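Local coordinates for protein putative polyprenyl synthetase (Streptomyces coelicolor, PDB 3NF2) that probably acts as a magnesium-dependent prenyltransferase of the FPP/GGPP synthase family, joining isoprenyl diphosphates into longer polyprenyl chains, at residues V322-D326 and R327-R331; R11-T14 and L15-V19; N282-E285 and E286-A289. All blocks are in the same frame, centred on the assembly; numbering follows the deposited sequence. Where two conformers were deposited one is given.

From the N terminus, contact 2 (R11-T14 with L15-V19) comes first, within helix 5-25, which packs on helices 57-67 and 77-98. Contact 3 (N282-E285 with E286-A289) follows far along the chain, where the loop after helix 262-275 enters helix 285-297. Contact 1 (V322-D326 with R327-R331) closes the turn between helices 300-319 and 326-339. The three lie in series, none nesting or crossing. Contacts 1 and 2 meet through R331 and R11, whose NH2 atoms are 3.4 Å apart near E67 of helix 57-67; contact 3 sits across the chain's centre, its nearest atoms about 30 Å from contact 2.

Contact 1: V322-D326 and R327-R331; sequences VDMPD and RVRDR
The guanidinium of R329 carries M324 CG over one face, 4.2 Å above the plane and displaced toward the rim. At its edge lie D326 CA, in plane, and V322 O, near the plane but tilted from it. D326 OD1 approaches obliquely, its carboxylate plane almost perpendicular to the guanidinium. R329 NH2 donates to V322 O at 2.8 Å, within the carbonyl plane of V322. The same nitrogen and NH1 both close on M324 O, from one face of that carbonyl; the bond from R329 NH1 to M324 O is 2.9 Å and rises well out of the plane. R329 NH1 also forms a salt bridge with D326 OD1 at 2.8 Å, although as a hydrogen bond it is bent (119°) and weak. R329 CG stands anti to the backbone N (chi1 -166°) and the chain bends at chi3, which folds the guanidinium back over the loop. At the base of the same side chain, M324 SD rests against R329 CA at 3.6 Å; separately, P325 CB meets V328 CG2 at 3.8 Å.

P325 occupies the N-cap position of helix 326-339. Its carbonyl O takes a nearly straight bond from R329 N (169°), with a weaker one from V328 N. The next turn continues with D330 N bonded to D326 O. V322 packs on T205 and T208 of helix 203-230, and M324 and V328 touch V68. In the conformer described, R329 thus bridges two loop carbonyls and an aspartate of the helix's first turn; the carboxylate would partly balance its charge, and these bonds would limit its rotation, though a second conformer leaves that doubtful.

Contact 2: R11-T14 and L15-V19; sequences RGRT and LATPV
R11 presents its carbonyl O to L15: L15 N bonds to it at 3.3 Å, and L15 CG lies equally near that oxygen. With CG anti to the carbonyl carbon (chi1 -74°), the L15 side chain folds back along the helix, so that CD1 too lies beside R11 O. The guanidinium of R11 is engaged elsewhere, NH2 forming a salt bridge with E67 of helix 57-67.

G12 follows with a regular helical bond, its O accepting from A16 N at 3.1 Å, while A16 CB rests against the same oxygen.

At R13 the carbonyl O is gripped twice by T17, by N at 2.9 Å and by OG1 at 2.8 Å, the two donors arriving from opposite faces of the carbonyl plane. This is the familiar back-bonding of a helical threonine hydroxyl to the carbonyl one turn earlier, here in helix 5-25 immediately before a proline kink. The R13 and T17 side chains run alongside each other, R13 CG coming within 3.7 Å of T17 OG1; in the conformer described, R13 NH1 bonds to G54 O.

T14, whose hydroxyl bonds back to E10 O, turns its own carbonyl O to the P18 ring, with P18 CD at 3.3 Å; lacking an N-H, the proline cannot return the helical bond. L15 packs on V77 and A16 on A80, both of helix 77-98, and L15 also touches V63 of helix 57-67.

Contact 3: N282-E285 and E286-A289; sequences NFSE and EEFA
A capping box formed by S284 and E287 opens helix 285-297. S284, at the N-cap, receives a weak bond from E287 N on its OG (3.4 Å). In return E287 OE1 accepts from S284 N at 3.2 Å, the N-H coming from above the carboxylate plane, and weakly from S284 OG. E287 CG lies anti to the carbonyl carbon (chi1 -67°) and the chain stays extended at chi2, which carries the carboxylate back to the loop. Its other oxygen, OE2, sits over one face of the F283 ring, 3.6 Å above the plane and offset toward the rim. With an alanine in place of E287, S284 N is likely to lose its carboxylate acceptor, S284 OG its weak one, and F283 the oxygen over its ring. F283 CB meets F288 CE2 at 3.6 Å, the two rings set obliquely with planes 55° apart. F288 N bonds to S284 O and A289 N to E285 O, the latter at 2.7 Å, continuing the first turn. Beyond the cap, the F283 ring meets F280, F288 packs against L244 and R245 of helix 242-245, and E285 OE1 bonds to W241 in the loop preceding that helix.

Contact 1: V322-D326 and R327-R331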
loop_
_atom_site.group_PDB
_atom_site.type_symbol
_atom_site.label_atom_id
_atom_site.label_comp_id
_atom_site.label_asym_id
_atom_site.label_seq_id
_atom_site.Cartn_x
_atom_site.Cartn_y
_atom_site.Cartn_z
ATOM N N VAL A 322 1.244 31.165 13.385
ATOM C CA VAL A 322 1.079 31.325 11.935
ATOM C C VAL A 322 0.187 32.491 11.499
ATOM O O VAL A 322 -0.959 32.634 11.954
ATOM C CB VAL A 322 0.640 30.019 11.216
ATOM C CG1 VAL A 322 1.840 29.359 10.549
ATOM C CG2 VAL A 322 -0.057 29.064 12.172
ATOM N N ASP A 323 0.746 33.304 10.603
ATOM C CA ASP A 323 0.049 34.419 9.980
ATOM C C ASP A 323 -1.070 33.886 9.096
ATOM O O ASP A 323 -0.834 33.136 8.149
ATOM C CB ASP A 323 1.030 35.270 9.169
ATOM C CG ASP A 323 0.478 36.645 8.828
ATOM O OD1 ASP A 323 -0.558 37.055 9.403
ATOM O OD2 ASP A 323 1.096 37.321 7.979
ATOM N N MET A 324 -2.290 34.292 9.421
ATOM C CA MET A 324 -3.487 33.641 8.929
ATOM C C MET A 324 -4.654 34.592 9.162
ATOM O O MET A 324 -4.698 35.259 10.201
ATOM C CB MET A 324 -3.684 32.348 9.730
ATOM C CG MET A 324 -4.988 31.601 9.552
ATOM S SD MET A 324 -5.145 30.289 10.796
ATOM C CE MET A 324 -3.463 29.718 10.898
ATOM N N PRO A 325 -5.578 34.689 8.185
ATOM C CA PRO A 325 -6.843 35.390 8.365
ATOM C C PRO A 325 -7.548 34.943 9.636
ATOM O O PRO A 325 -7.658 33.741 9.898
ATOM C CB PRO A 325 -7.644 34.977 7.130
ATOM C CG PRO A 325 -6.610 34.805 6.079
ATOM C CD PRO A 325 -5.370 34.299 6.778
ATOM N N ASP A 326 -8.003 35.919 10.417
ATOM C CA ASP A 326 -8.542 35.684 11.761
ATOM C C ASP A 326 -9.881 34.935 11.793
ATOM O O ASP A 326 -10.237 34.349 12.818
ATOM C CB ASP A 326 -8.627 37.006 12.540
ATOM C CG ASP A 326 -7.250 37.609 12.836
ATOM O OD1 ASP A 326 -6.227 37.082 12.344
ATOM O OD2 ASP A 326 -7.185 38.620 13.567
ATOM N N ARG A 327 -10.608 34.947 10.677
ATOM C CA ARG A 327 -11.832 34.158 10.547
ATOM C C ARG A 327 -11.487 32.669 10.437
ATOM O O ARG A 327 -12.234 31.811 10.922
ATOM C CB ARG A 327 -12.641 34.574 9.313
ATOM C CG ARG A 327 -12.543 36.043 8.906
ATOM C CD ARG A 327 -13.531 36.364 7.787
ATOM N NE ARG A 327 -13.348 35.521 6.604
ATOM C CZ ARG A 327 -14.324 35.166 5.768
ATOM N NH1 ARG A 327 -15.572 35.568 5.979
ATOM N NH2 ARG A 327 -14.054 34.395 4.719
ATOM N N VAL A 328 -10.356 32.381 9.788
ATOM C CA VAL A 328 -9.881 31.012 9.586
ATOM C C VAL A 328 -9.334 30.456 10.902
ATOM O O VAL A 328 -9.682 29.344 11.300
ATOM C CB VAL A 328 -8.813 30.943 8.460
ATOM C CG1 VAL A 328 -8.403 29.512 8.181
ATOM C CG2 VAL A 328 -9.341 31.589 7.180
ATOM N N ARG A 329 -8.497 31.255 11.567
ATOM C CA ARG A 329 -7.971 30.913 12.888
ATOM C C ARG A 329 -9.087 30.580 13.877
ATOM O O ARG A 329 -8.981 29.600 14.614
ATOM C CB ARG A 329 -7.087 32.039 13.431
ATOM C CG ARG A 329 -6.238 31.633 14.630
ATOM C CD ARG A 329 -5.456 32.807 15.195
ATOM N NE ARG A 329 -4.285 33.133 14.387
ATOM C CZ ARG A 329 -4.311 33.928 13.323
ATOM N NH1 ARG A 329 -5.452 34.475 12.932
ATOM N NH2 ARG A 329 -3.195 34.174 12.649
ATOM N N ASP A 330 -10.153 31.383 13.875
ATOM C CA ASP A 330 -11.333 31.145 14.712
ATOM C C ASP A 330 -11.985 29.797 14.408
ATOM O O ASP A 330 -12.441 29.094 15.316
ATOM C CB ASP A 330 -12.368 32.266 14.523
ATOM C CG ASP A 330 -12.164 33.444 15.484
ATOM O OD1 ASP A 330 -13.174 34.100 15.830
ATOM O OD2 ASP A 330 -11.010 33.714 15.898
ATOM N N ARG A 331 -12.023 29.447 13.124
ATOM C CA ARG A 331 -12.605 28.184 12.687
ATOM C C ARG A 331 -11.745 26.988 13.121
ATOM O O ARG A 331 -12.273 25.968 13.572
ATOM C CB ARG A 331 -12.850 28.205 11.173
ATOM C CG ARG A 331 -14.167 28.870 10.781
ATOM C CD ARG A 331 -14.269 29.115 9.282
ATOM N NE ARG A 331 -15.664 29.232 8.850
ATOM C CZ ARG A 331 -16.057 29.416 7.590
ATOM N NH1 ARG A 331 -17.352 29.499 7.307
ATOM N NH2 ARG A 331 -15.163 29.519 6.611
#

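Contact 2: R11-T14 and L15-V19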
loop_
_atom_site.group_PDB
_atom_site.type_symbol
_atom_site.label_atom_id
_atom_site.label_comp_id
_atom_site.label_asym_id
_atom_site.label_seq_id
_atom_site.Cartn_x
_atom_site.Cartn_y
_atom_site.Cartn_z
ATOM N N ARG A 11 -19.742 21.081 5.692
ATOM C CA ARG A 11 -18.983 21.673 4.591
ATOM C C ARG A 11 -17.915 20.729 4.027
ATOM O O ARG A 11 -17.786 20.601 2.810
ATOM C CB ARG A 11 -18.337 22.981 5.057
ATOM C CG ARG A 11 -17.666 23.808 3.985
ATOM C CD ARG A 11 -16.494 24.545 4.594
ATOM N NE ARG A 11 -16.277 25.844 3.969
ATOM C CZ ARG A 11 -15.273 26.665 4.266
ATOM N NH1 ARG A 11 -14.371 26.325 5.181
ATOM N NH2 ARG A 11 -15.173 27.832 3.642
ATOM N N GLY A 12 -17.174 20.067 4.916
ATOM C CA GLY A 12 -16.121 19.130 4.524
ATOM C C GLY A 12 -16.647 17.831 3.933
ATOM O O GLY A 12 -16.084 17.316 2.962
ATOM N N ARG A 13 -17.726 17.314 4.526
ATOM C CA ARG A 13 -18.343 16.063 4.080
ATOM C C ARG A 13 -18.960 16.204 2.687
ATOM O O ARG A 13 -18.706 15.375 1.809
ATOM C CB ARG A 13 -19.372 15.565 5.109
ATOM C CG ARG A 13 -20.337 14.494 4.601
ATOM C CD ARG A 13 -20.858 13.593 5.720
ATOM N NE ARG A 13 -20.848 14.245 7.026
ATOM C CZ ARG A 13 -20.259 13.738 8.103
ATOM N NH1 ARG A 13 -19.639 12.567 8.032
ATOM N NH2 ARG A 13 -20.291 14.398 9.253
ATOM N N THR A 14 -19.746 17.262 2.488
ATOM C CA THR A 14 -20.436 17.503 1.215
ATOM C C THR A 14 -19.491 17.861 0.074
ATOM O O THR A 14 -19.791 17.577 -1.081
ATOM C CB THR A 14 -21.529 18.584 1.335
ATOM O OG1 THR A 14 -20.939 19.824 1.744
ATOM C CG2 THR A 14 -22.610 18.160 2.340
ATOM N N LEU A 15 -18.356 18.481 0.384
ATOM C CA LEU A 15 -17.372 18.769 -0.656
ATOM C C LEU A 15 -16.562 17.536 -1.073
ATOM O O LEU A 15 -16.332 17.315 -2.267
ATOM C CB LEU A 15 -16.441 19.910 -0.241
ATOM C CG LEU A 15 -17.039 21.325 -0.280
ATOM C CD1 LEU A 15 -15.985 22.352 0.094
ATOM C CD2 LEU A 15 -17.683 21.673 -1.636
ATOM N N ALA A 16 -16.155 16.724 -0.094
ATOM C CA ALA A 16 -15.222 15.624 -0.353
ATOM C C ALA A 16 -15.876 14.300 -0.745
ATOM O O ALA A 16 -15.373 13.627 -1.641
ATOM C CB ALA A 16 -14.262 15.430 0.827
ATOM N N THR A 17 -16.971 13.923 -0.076
ATOM C CA THR A 17 -17.668 12.647 -0.362
ATOM C C THR A 17 -17.992 12.337 -1.851
ATOM O O THR A 17 -17.641 11.252 -2.322
ATOM C CB THR A 17 -18.927 12.407 0.552
ATOM O OG1 THR A 17 -18.575 12.606 1.929
ATOM C CG2 THR A 17 -19.475 10.994 0.374
ATOM N N PRO A 18 -18.631 13.275 -2.596
ATOM C CA PRO A 18 -18.907 12.966 -4.015
ATOM C C PRO A 18 -17.659 12.815 -4.892
ATOM O O PRO A 18 -17.680 12.032 -5.838
ATOM C CB PRO A 18 -19.734 14.174 -4.497
ATOM C CG PRO A 18 -20.260 14.806 -3.257
ATOM C CD PRO A 18 -19.184 14.592 -2.230
ATOM N N VAL A 19 -16.595 13.556 -4.582
ATOM C CA VAL A 19 -15.331 13.434 -5.322
ATOM C C VAL A 19 -14.653 12.084 -5.034
ATOM O O VAL A 19 -14.153 11.418 -5.950
ATOM C CB VAL A 19 -14.384 14.629 -5.034
ATOM C CG1 VAL A 19 -13.041 14.467 -5.739
ATOM C CG2 VAL A 19 -15.036 15.935 -5.476
#

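Contact 3: N282-E285 and E286-A289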
loop_
_atom_site.group_PDB
_atom_site.type_symbol
_atom_site.label_atom_id
_atom_site.label_comp_id
_atom_site.label_asym_id
_atom_site.label_seq_id
_atom_site.Cartn_x
_atom_site.Cartn_y
_atom_site.Cartn_z
ATOM N N ASN A 282 -16.586 -14.938 28.927
ATOM C CA ASN A 282 -17.706 -14.970 29.857
ATOM C C ASN A 282 -17.762 -13.773 30.796
ATOM O O ASN A 282 -18.741 -13.614 31.524
ATOM C CB ASN A 282 -17.711 -16.279 30.653
ATOM C CG ASN A 282 -18.249 -17.450 29.847
ATOM O OD1 ASN A 282 -19.071 -17.282 28.941
ATOM N ND2 ASN A 282 -17.796 -18.651 30.189
ATOM N N PHE A 283 -16.723 -12.938 30.764
ATOM C CA PHE A 283 -16.609 -11.746 31.618
ATOM C C PHE A 283 -17.879 -10.904 31.591
ATOM O O PHE A 283 -18.517 -10.770 30.551
ATOM C CB PHE A 283 -15.438 -10.869 31.178
ATOM C CG PHE A 283 -14.103 -11.260 31.770
ATOM C CD1 PHE A 283 -13.094 -10.308 31.898
ATOM C CD2 PHE A 283 -13.842 -12.567 32.186
ATOM C CE1 PHE A 283 -11.846 -10.650 32.433
ATOM C CE2 PHE A 283 -12.601 -12.912 32.724
ATOM C CZ PHE A 283 -11.602 -11.953 32.847
ATOM N N SER A 284 -18.237 -10.347 32.744
ATOM C CA SER A 284 -19.453 -9.543 32.873
ATOM C C SER A 284 -19.122 -8.058 32.812
ATOM O O SER A 284 -17.963 -7.669 32.942
ATOM C CB SER A 284 -20.157 -9.860 34.195
ATOM O OG SER A 284 -19.305 -9.585 35.296
ATOM N N GLU A 285 -20.158 -7.239 32.632
ATOM C CA GLU A 285 -20.067 -5.777 32.744
ATOM C C GLU A 285 -19.358 -5.352 34.037
ATOM O O GLU A 285 -18.444 -4.518 34.019
ATOM C CB GLU A 285 -21.482 -5.180 32.665
ATOM C CG GLU A 285 -21.559 -3.646 32.643
ATOM C CD GLU A 285 -21.615 -3.029 34.030
ATOM O OE1 GLU A 285 -20.902 -2.027 34.271
ATOM O OE2 GLU A 285 -22.357 -3.558 34.883
ATOM N N GLU A 286 -19.763 -5.964 35.149
ATOM C CA GLU A 286 -19.250 -5.632 36.485
ATOM C C GLU A 286 -17.765 -5.866 36.641
ATOM O O GLU A 286 -17.077 -5.083 37.316
ATOM C CB GLU A 286 -20.009 -6.417 37.538
ATOM C CG GLU A 286 -21.477 -6.036 37.618
ATOM C CD GLU A 286 -22.388 -6.891 36.768
ATOM O OE1 GLU A 286 -21.980 -7.360 35.680
ATOM O OE2 GLU A 286 -23.539 -7.082 37.200
ATOM N N GLU A 287 -17.266 -6.919 35.996
ATOM C CA GLU A 287 -15.824 -7.196 35.983
ATOM C C GLU A 287 -15.077 -6.146 35.178
ATOM O O GLU A 287 -13.985 -5.722 35.564
ATOM C CB GLU A 287 -15.540 -8.594 35.421
ATOM C CG GLU A 287 -16.049 -9.740 36.299
ATOM C CD GLU A 287 -15.787 -11.096 35.674
ATOM O OE1 GLU A 287 -16.766 -11.729 35.213
ATOM O OE2 GLU A 287 -14.604 -11.517 35.628
ATOM N N PHE A 288 -15.664 -5.714 34.066
ATOM C CA PHE A 288 -15.076 -4.603 33.296
ATOM C C PHE A 288 -15.182 -3.270 34.023
ATOM O O PHE A 288 -14.280 -2.430 33.920
ATOM C CB PHE A 288 -15.652 -4.524 31.881
ATOM C CG PHE A 288 -15.221 -5.666 30.993
ATOM C CD1 PHE A 288 -13.875 -5.851 30.675
ATOM C CD2 PHE A 288 -16.160 -6.551 30.477
ATOM C CE1 PHE A 288 -13.474 -6.912 29.863
ATOM C CE2 PHE A 288 -15.778 -7.612 29.672
ATOM C CZ PHE A 288 -14.430 -7.794 29.357
ATOM N N ALA A 289 -16.268 -3.094 34.775
ATOM C CA ALA A 289 -16.408 -1.937 35.659
ATOM C C ALA A 289 -15.323 -1.933 36.734
ATOM O O ALA A 289 -14.670 -0.903 36.938
ATOM C CB ALA A 289 -17.800 -1.890 36.283
#